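Local structure of phenylalanyl-tRNA synthetase beta chain (Pyrococcus horikoshii, 2CXI) at residues A[339-342]-A[343-346]; A[287-290]-A[291-295]. The protein forms, with the alpha subunit, the tetrameric enzyme that charges tRNA(Phe) with phenylalanine using ATP, this chain being the N-terminal part of the beta subunit through the B5 domain. One frame throughout, in Å; residues are numbered along the deposited sequence.

How the interactions relate
Both contacts belong to the B5 domain at the C-terminal end of this fragment, and both are helical turns that close no loop, since each pair of segments is continuous. Following the chain, strand 281-286 leads into helix 287-294, where interaction 2 spans the whole helix and its exit at Gly295. Helix 300-309 and the strands 313-317 and 320-325 come next, and interaction 1 then lies in helix 335-346. The two are in series, neither crossing nor enclosing one another. They lie about 11 Å apart, centre to centre, and the helices touch directly: Leu339 CD1 lies 3.6 Å from Ser294 CB, and Leu339 CD2 3.7 Å from Leu293 CB.

Interaction 1 (A[339-342]-A[343-346]); sequences LEDV and LIAY
Four successive i to i+4 backbone hydrogen bonds of 2.9 to 3.0 Å join 339-342 to 343-346: Leu343 N to Leu339 O, Ile344 N to Glu340 O, Ala345 N to Asp341 O and Tyr346 N to Val342 O. Their N-H...O angles of at least 157° identify regular alpha-helix. The Asp341 carboxylate takes no part in this ladder: OD2 forms a salt bridge with Arg329 and a hydrogen bond with Tyr312, two partners that share one oxygen and satisfy it in this buried setting. Glu340 and Asp341 are both predicted ligands of a magnesium ion shared with the alpha subunit.

Packing between side chains is sparse. Ile344 runs beside Asp341, pointing the same way, and its CD1 comes 3.9 Å from Asp341 OD1. With CG1 swung anti to the carbonyl carbon (chi1 -66°), Ile344 also brings CG1 within 3.2 Å of Glu340 O. On another side of the helix Leu339 and Leu343 cross obliquely, Leu339 CD1 reaching Leu343 CG at 4.2 Å.

Buried Val342 and Ala345 turn to the domain interior: Val342 meets Ile290, Leu306 and Leu307, and Ala345 rests on Leu306 and Met310. Leu339 and Leu343 lie against Ser294, so that helix 335-346 packs on both helix 287-294 and helix 300-309.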
# COMPACT_ATOMS: atom_id res chain seq x y z
N LEU A 339 -30.79 -22.19 35.61
CA LEU A 339 -31.21 -23.23 36.56
C LEU A 339 -30.72 -24.61 36.14
O LEU A 339 -30.25 -25.41 36.97
CB LEU A 339 -32.76 -23.23 36.70
CG LEU A 339 -33.40 -24.42 37.48
CD1 LEU A 339 -32.86 -24.52 38.91
CD2 LEU A 339 -34.96 -24.26 37.45
N GLU A 340 -30.83 -24.90 34.84
CA GLU A 340 -30.33 -26.19 34.32
C GLU A 340 -28.85 -26.39 34.59
O GLU A 340 -28.42 -27.46 35.00
CB GLU A 340 -30.60 -26.30 32.81
CG GLU A 340 -30.57 -27.72 32.25
CD GLU A 340 -31.72 -28.57 32.80
OE1 GLU A 340 -32.76 -28.02 33.24
OE2 GLU A 340 -31.61 -29.81 32.79
N ASP A 341 -28.06 -25.34 34.40
CA ASP A 341 -26.59 -25.48 34.60
C ASP A 341 -26.26 -25.70 36.07
O ASP A 341 -25.32 -26.42 36.40
CB ASP A 341 -25.83 -24.26 34.06
CG ASP A 341 -25.70 -24.26 32.54
OD1 ASP A 341 -25.96 -25.31 31.92
OD2 ASP A 341 -25.31 -23.25 31.91
N VAL A 342 -26.99 -25.04 36.96
CA VAL A 342 -26.86 -25.29 38.43
C VAL A 342 -27.14 -26.77 38.77
O VAL A 342 -26.39 -27.40 39.56
CB VAL A 342 -27.76 -24.33 39.27
CG1 VAL A 342 -27.73 -24.69 40.78
CG2 VAL A 342 -27.30 -22.88 39.09
N LEU A 343 -28.21 -27.31 38.18
CA LEU A 343 -28.60 -28.70 38.43
C LEU A 343 -27.54 -29.64 37.90
O LEU A 343 -27.17 -30.58 38.57
CB LEU A 343 -29.98 -29.03 37.81
CG LEU A 343 -31.19 -28.31 38.38
CD1 LEU A 343 -32.48 -28.62 37.58
CD2 LEU A 343 -31.41 -28.62 39.87
N ILE A 344 -27.01 -29.34 36.72
CA ILE A 344 -25.93 -30.13 36.15
C ILE A 344 -24.69 -30.13 37.04
O ILE A 344 -24.15 -31.20 37.34
CB ILE A 344 -25.55 -29.60 34.73
CG1 ILE A 344 -26.71 -29.81 33.73
CG2 ILE A 344 -24.26 -30.28 34.27
CD1 ILE A 344 -26.44 -29.14 32.36
N ALA A 345 -24.25 -28.94 37.45
CA ALA A 345 -23.03 -28.76 38.28
C ALA A 345 -23.16 -29.40 39.65
O ALA A 345 -22.16 -29.88 40.21
CB ALA A 345 -22.70 -27.28 38.45
N TYR A 346 -24.37 -29.35 40.19
CA TYR A 346 -24.72 -30.08 41.42
C TYR A 346 -24.28 -31.57 41.35
O TYR A 346 -24.00 -32.17 42.37
CB TYR A 346 -26.23 -29.94 41.70
CG TYR A 346 -26.64 -30.33 43.11
CD1 TYR A 346 -27.41 -31.48 43.35
CD2 TYR A 346 -26.25 -29.57 44.20
CE1 TYR A 346 -27.77 -31.85 44.66
CE2 TYR A 346 -26.61 -29.92 45.49
CZ TYR A 346 -27.36 -31.06 45.72
OH TYR A 346 -27.70 -31.38 47.03

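Interaction 2 (A[287-290]-A[291-295]); sequences LDYI and RKLSG
A salt-bridge network on a short alpha-helix of the B5 domain, helix 287-294, ties Asp288 to Arg291 and Lys292, at the i+3 and i+4 positions. The carboxylate divides its oxygens between them. OD2 of Asp288 takes Lys292 NZ at 3.0 Å on its syn lone pair, whereas OD1 of Asp288 accepts a weak but straight bond from Arg291 NE (3.3 Å, 169°). Here OD1 sits at the guanidinium edge, in its plane, although the carboxylate and guanidinium planes are 47° apart. Lys292 reaches its partner by bending at chi2, chi3 and chi4, which curls the chain back over the preceding turn. With an alanine here in place of Asp288, Lys292 NZ would probably lose its carboxylate mate and its chain be freer to swing, and Arg291 NE would lose its acceptor. Arg291 NH1 is held by a salt bridge to Asp300 and a hydrogen bond to Leu298 O. Leu287 O lies 3.8 Å above the centre of the Arg291 guanidinium, over one face.

Elsewhere on the helix, Leu293 CD2 makes a CH-pi contact over one face of the Tyr289 ring, 4.0 Å from its centroid and 29° off the normal. Beyond this pair lies helix 335-346, where Tyr289 touches Ala335 and Arg336, and Leu293 meets Leu339. Gly295, with positive phi, is the first residue to leave the helix. At the same end of the helix, Ile290 O is gripped twice from opposite faces of its carbonyl plane, by Ser294 N at 3.0 Å and by Ser294 OG at 2.6 Å.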
# COMPACT_ATOMS: atom_id res chain seq x y z
N LEU A 287 -31.06 -15.15 42.64
CA LEU A 287 -30.65 -16.43 43.25
C LEU A 287 -31.81 -17.18 43.94
O LEU A 287 -31.80 -18.40 44.05
CB LEU A 287 -29.49 -16.25 44.20
CG LEU A 287 -28.23 -15.78 43.44
CD1 LEU A 287 -27.23 -15.21 44.39
CD2 LEU A 287 -27.61 -16.91 42.64
N ASP A 288 -32.81 -16.43 44.38
CA ASP A 288 -33.96 -17.10 44.99
C ASP A 288 -34.81 -17.84 43.93
O ASP A 288 -35.45 -18.82 44.26
CB ASP A 288 -34.76 -16.18 45.90
CG ASP A 288 -35.53 -16.94 46.97
OD1 ASP A 288 -34.93 -17.56 47.90
OD2 ASP A 288 -36.76 -17.01 46.94
N TYR A 289 -34.76 -17.41 42.66
CA TYR A 289 -35.38 -18.17 41.57
C TYR A 289 -34.74 -19.56 41.48
O TYR A 289 -35.43 -20.57 41.39
CB TYR A 289 -35.27 -17.44 40.24
CG TYR A 289 -35.68 -18.28 39.03
CD1 TYR A 289 -34.75 -19.09 38.34
CD2 TYR A 289 -36.98 -18.21 38.54
CE1 TYR A 289 -35.16 -19.84 37.23
CE2 TYR A 289 -37.39 -18.95 37.44
CZ TYR A 289 -36.47 -19.76 36.79
OH TYR A 289 -36.92 -20.45 35.69
N ILE A 290 -33.41 -19.59 41.55
CA ILE A 290 -32.68 -20.84 41.51
C ILE A 290 -33.06 -21.78 42.68
O ILE A 290 -33.32 -23.00 42.47
CB ILE A 290 -31.14 -20.56 41.48
CG1 ILE A 290 -30.74 -19.73 40.25
CG2 ILE A 290 -30.34 -21.86 41.55
CD1 ILE A 290 -30.89 -20.46 38.96
N ARG A 291 -33.05 -21.24 43.90
CA ARG A 291 -33.50 -22.02 45.08
C ARG A 291 -34.94 -22.52 44.93
O ARG A 291 -35.19 -23.71 45.06
CB ARG A 291 -33.38 -21.18 46.35
CG ARG A 291 -32.03 -21.30 46.99
CD ARG A 291 -31.88 -20.52 48.31
NE ARG A 291 -31.96 -19.08 48.09
CZ ARG A 291 -30.94 -18.31 47.81
NH1 ARG A 291 -29.72 -18.82 47.72
NH2 ARG A 291 -31.14 -17.01 47.63
N LYS A 292 -35.87 -21.61 44.64
CA LYS A 292 -37.29 -21.94 44.62
C LYS A 292 -37.65 -22.97 43.55
O LYS A 292 -38.47 -23.86 43.77
CB LYS A 292 -38.12 -20.66 44.48
CG LYS A 292 -38.22 -19.84 45.78
CD LYS A 292 -38.93 -20.64 46.91
CE LYS A 292 -38.35 -20.38 48.29
NZ LYS A 292 -38.26 -18.93 48.61
N LEU A 293 -37.01 -22.87 42.38
CA LEU A 293 -37.38 -23.78 41.32
C LEU A 293 -36.57 -25.07 41.31
O LEU A 293 -37.01 -26.07 40.76
CB LEU A 293 -37.44 -23.06 39.95
CG LEU A 293 -38.51 -21.96 39.67
CD1 LEU A 293 -39.92 -22.44 39.62
CD2 LEU A 293 -38.47 -20.74 40.61
N SER A 294 -35.38 -25.08 41.92
CA SER A 294 -34.58 -26.30 41.98
C SER A 294 -35.01 -27.26 43.10
O SER A 294 -34.69 -28.45 43.04
CB SER A 294 -33.10 -26.00 42.18
OG SER A 294 -32.87 -25.39 43.43
N GLY A 295 -35.69 -26.73 44.11
CA GLY A 295 -36.01 -27.49 45.33
C GLY A 295 -34.75 -27.73 46.15
O GLY A 295 -34.69 -28.62 46.99